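PDB 3M6M: Sensory/regulatory protein rpfC, which probably acts as a histidine kinase in two-component signalling, with a receiver domain, the fragment here, that probably accepts a phosphoryl group. Local coordinates for residues R16-D21 / D52-E57. Residues are numbered along the deposited sequence; the frame is centred on the assembly and turned at random.
Sequences RMLVAD and DAMAEE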
ATOM      1  N   ARG D  16     -41.804  -9.961 -21.168  1.00 73.12           N
ATOM      2  CA  ARG D  16     -41.347  -9.297 -22.385  1.00 71.70           C
ATOM      3  C   ARG D  16     -39.856  -9.580 -22.573  1.00 68.38           C
ATOM      4  O   ARG D  16     -39.025  -9.168 -21.758  1.00 66.89           O
ATOM      5  CB  ARG D  16     -41.625  -7.794 -22.303  1.00 72.57           C
ATOM      6  CG  ARG D  16     -42.020  -7.155 -23.626  1.00 73.85           C
ATOM      7  CD  ARG D  16     -42.825  -5.880 -23.398  1.00 76.67           C
ATOM      8  NE  ARG D  16     -43.375  -5.346 -24.644  1.00 78.71           N
ATOM      9  CZ  ARG D  16     -42.871  -4.312 -25.316  1.00 78.23           C
ATOM     10  NH1 ARG D  16     -41.793  -3.676 -24.871  1.00 75.88           N
ATOM     11  NH2 ARG D  16     -43.451  -3.909 -26.439  1.00 80.32           N
ATOM     12  N   MET D  17     -39.530 -10.295 -23.645  1.00 67.36           N
ATOM     13  CA  MET D  17     -38.175 -10.808 -23.851  1.00 64.64           C
ATOM     14  C   MET D  17     -37.434 -10.141 -25.000  1.00 63.17           C
ATOM     15  O   MET D  17     -38.005  -9.887 -26.063  1.00 64.25           O
ATOM     16  CB  MET D  17     -38.203 -12.324 -24.071  1.00 64.92           C
ATOM     17  CG  MET D  17     -38.572 -13.127 -22.840  1.00 65.97           C
ATOM     18  SD  MET D  17     -37.285 -13.082 -21.586  1.00 64.74           S
ATOM     19  CE  MET D  17     -38.148 -13.825 -20.210  1.00 66.74           C
ATOM     20  N   LEU D  18     -36.153  -9.865 -24.771  1.00 60.85           N
ATOM     21  CA  LEU D  18     -35.270  -9.327 -25.795  1.00 59.55           C
ATOM     22  C   LEU D  18     -34.097 -10.280 -26.006  1.00 57.93           C
ATOM     23  O   LEU D  18     -33.394 -10.636 -25.059  1.00 56.88           O
ATOM     24  CB  LEU D  18     -34.787  -7.924 -25.410  1.00 58.93           C
ATOM     25  CG  LEU D  18     -33.976  -7.100 -26.418  1.00 58.24           C
ATOM     26  CD1 LEU D  18     -34.667  -6.984 -27.774  1.00 59.11           C
ATOM     27  CD2 LEU D  18     -33.705  -5.724 -25.844  1.00 58.02           C
ATOM     28  N   VAL D  19     -33.906 -10.700 -27.254  1.00 57.91           N
ATOM     29  CA  VAL D  19     -32.908 -11.710 -27.591  1.00 56.97           C
ATOM     30  C   VAL D  19     -31.910 -11.172 -28.614  1.00 56.43           C
ATOM     31  O   VAL D  19     -32.300 -10.552 -29.605  1.00 57.21           O
ATOM     32  CB  VAL D  19     -33.572 -13.009 -28.130  1.00 58.00           C
ATOM     33  CG1 VAL D  19     -32.523 -14.062 -28.451  1.00 57.30           C
ATOM     34  CG2 VAL D  19     -34.574 -13.563 -27.125  1.00 58.81           C
ATOM     35  N   ALA D  20     -30.625 -11.410 -28.360  1.00 55.37           N
ATOM     36  CA  ALA D  20     -29.566 -11.024 -29.289  1.00 55.27           C
ATOM     37  C   ALA D  20     -28.657 -12.200 -29.648  1.00 55.18           C
ATOM     38  O   ALA D  20     -28.065 -12.834 -28.774  1.00 54.48           O
ATOM     39  CB  ALA D  20     -28.751  -9.868 -28.729  1.00 54.61           C
ATOM     40  N   ASP D  21     -28.567 -12.479 -30.947  1.00 56.16           N
ATOM     41  CA  ASP D  21     -27.642 -13.470 -31.494  1.00 56.54           C
ATOM     42  C   ASP D  21     -27.351 -13.120 -32.948  1.00 57.76           C
ATOM     43  O   ASP D  21     -28.262 -12.751 -33.696  1.00 58.61           O
ATOM     44  CB  ASP D  21     -28.221 -14.883 -31.392  1.00 56.90           C
ATOM     45  CG  ASP D  21     -27.179 -15.960 -31.628  1.00 57.23           C
ATOM     46  OD1 ASP D  21     -26.642 -16.049 -32.755  1.00 58.15           O
ATOM     47  OD2 ASP D  21     -26.905 -16.733 -30.688  1.00 57.08           O
ATOM     48  N   ASP D  52     -29.937  -0.266 -28.134  1.00 51.71           N
ATOM     49  CA  ASP D  52     -30.846   0.654 -28.824  1.00 53.68           C
ATOM     50  C   ASP D  52     -32.321   0.339 -28.544  1.00 54.46           C
ATOM     51  O   ASP D  52     -33.139   1.251 -28.385  1.00 56.05           O
ATOM     52  CB  ASP D  52     -30.584   0.646 -30.336  1.00 54.73           C
ATOM     53  CG  ASP D  52     -29.327   1.421 -30.727  1.00 55.27           C
ATOM     54  OD1 ASP D  52     -28.746   2.126 -29.871  1.00 54.98           O
ATOM     55  OD2 ASP D  52     -28.924   1.329 -31.906  1.00 56.11           O
ATOM     56  N   ALA D  53     -32.647  -0.952 -28.481  1.00 53.60           N
ATOM     57  CA  ALA D  53     -34.010  -1.406 -28.204  1.00 54.57           C
ATOM     58  C   ALA D  53     -34.446  -1.117 -26.766  1.00 54.58           C
ATOM     59  O   ALA D  53     -35.600  -0.755 -26.524  1.00 56.22           O
ATOM     60  CB  ALA D  53     -34.149  -2.893 -28.517  1.00 53.86           C
ATOM     61  N   MET D  54     -33.514  -1.270 -25.825  1.00 53.06           N
ATOM     62  CA  MET D  54     -33.786  -1.081 -24.397  1.00 53.16           C
ATOM     63  C   MET D  54     -34.073   0.376 -24.039  1.00 54.71           C
ATOM     64  O   MET D  54     -34.721   0.659 -23.029  1.00 55.46           O
ATOM     65  CB  MET D  54     -32.623  -1.607 -23.554  1.00 51.31           C
ATOM     66  CG  MET D  54     -32.529  -3.120 -23.501  1.00 50.08           C
ATOM     67  SD  MET D  54     -30.978  -3.723 -22.802  1.00 47.33           S
ATOM     68  CE  MET D  54     -31.304  -3.557 -21.056  1.00 47.19           C
ATOM     69  N   ALA D  55     -33.583   1.289 -24.874  1.00 55.42           N
ATOM     70  CA  ALA D  55     -33.829   2.714 -24.701  1.00 57.32           C
ATOM     71  C   ALA D  55     -35.191   3.124 -25.261  1.00 59.95           C
ATOM     72  O   ALA D  55     -35.757   4.141 -24.851  1.00 61.70           O
ATOM     73  CB  ALA D  55     -32.719   3.521 -25.354  1.00 57.09           C
ATOM     74  N   GLU D  56     -35.710   2.330 -26.196  1.00 60.66           N
ATOM     75  CA  GLU D  56     -36.997   2.612 -26.830  1.00 63.55           C
ATOM     76  C   GLU D  56     -38.151   1.967 -26.057  1.00 64.50           C
ATOM     77  O   GLU D  56     -39.212   2.575 -25.893  1.00 66.99           O
ATOM     78  CB  GLU D  56     -36.990   2.147 -28.292  1.00 64.01           C
ATOM     79  CG  GLU D  56     -37.934   2.929 -29.208  1.00 67.86           C
ATOM     80  CD  GLU D  56     -39.313   2.294 -29.341  1.00 70.50           C
ATOM     81  OE1 GLU D  56     -39.414   1.208 -29.957  1.00 70.37           O
ATOM     82  OE2 GLU D  56     -40.297   2.888 -28.848  1.00 72.64           O
ATOM     83  N   GLU D  57     -37.933   0.738 -25.590  1.00 62.85           N
ATOM     84  CA  GLU D  57     -38.932   0.004 -24.810  1.00 63.79           C
ATOM     85  C   GLU D  57     -38.298  -0.695 -23.607  1.00 61.71           C
ATOM     86  O   GLU D  57     -37.087  -0.915 -23.574  1.00 59.50           O
ATOM     87  CB  GLU D  57     -39.666  -1.018 -25.689  1.00 64.76           C
ATOM     88  CG  GLU D  57     -40.754  -0.427 -26.589  1.00 68.43           C
ATOM     89  CD  GLU D  57     -41.896   0.215 -25.809  1.00 71.96           C
ATOM     90  OE1 GLU D  57     -42.287   1.350 -26.156  1.00 74.42           O
ATOM     91  OE2 GLU D  57     -42.402  -0.410 -24.852  1.00 72.77           O
TER
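Leu-18, near the middle of strand 16-20, packs against Ala-53 and Met-54 of helix 47-56 and illustrates how an inner strand of an alpha/beta sheet takes on its helical layer. The apolar part of the contact runs mainly through one methyl. CD2 of Leu-18 lies 3.7 Å from CG of Met-54 and 3.9 Å from CB of Ala-53, resting on two successive helix residues. With CG trans to the backbone N (chi1 -173°), the leucine directs its branch toward the helix. Met-54 meets it with the middle of its chain; the thioether beyond bends at chi3 (81°), and the side chain also packs on Val-62 of strand 61-65. Val-50, one turn earlier, extends the same surface over Leu-18 and Ala-20.

The polar part involves the partly exposed pair Arg-16 and Glu-57. The Arg-16 chain, extended from CG to NE, carries its guanidinium to Glu-57, and NH1 forms a salt bridge with OE2 at 3.3 Å. The two planar groups stand 78° apart, so this is a single-nitrogen ion pair rather than a parallel, two-pronged one. CB of Glu-57 sits at the guanidinium edge, 3.5 Å from NH1, while the same nitrogen makes a weak hydrogen bond to the carbonyl O of Asp-58. O of Ala-53 accepts from both Glu-56 N and Glu-57 N.

Apolar packing, with Leu-18 and Met-54 buried, bordered by a peripheral ion pair thus joins strand 16-20 to helix 47-56 in the CheY-like receiver fold, a parallel five-stranded sheet of order 2-1-3-4-5.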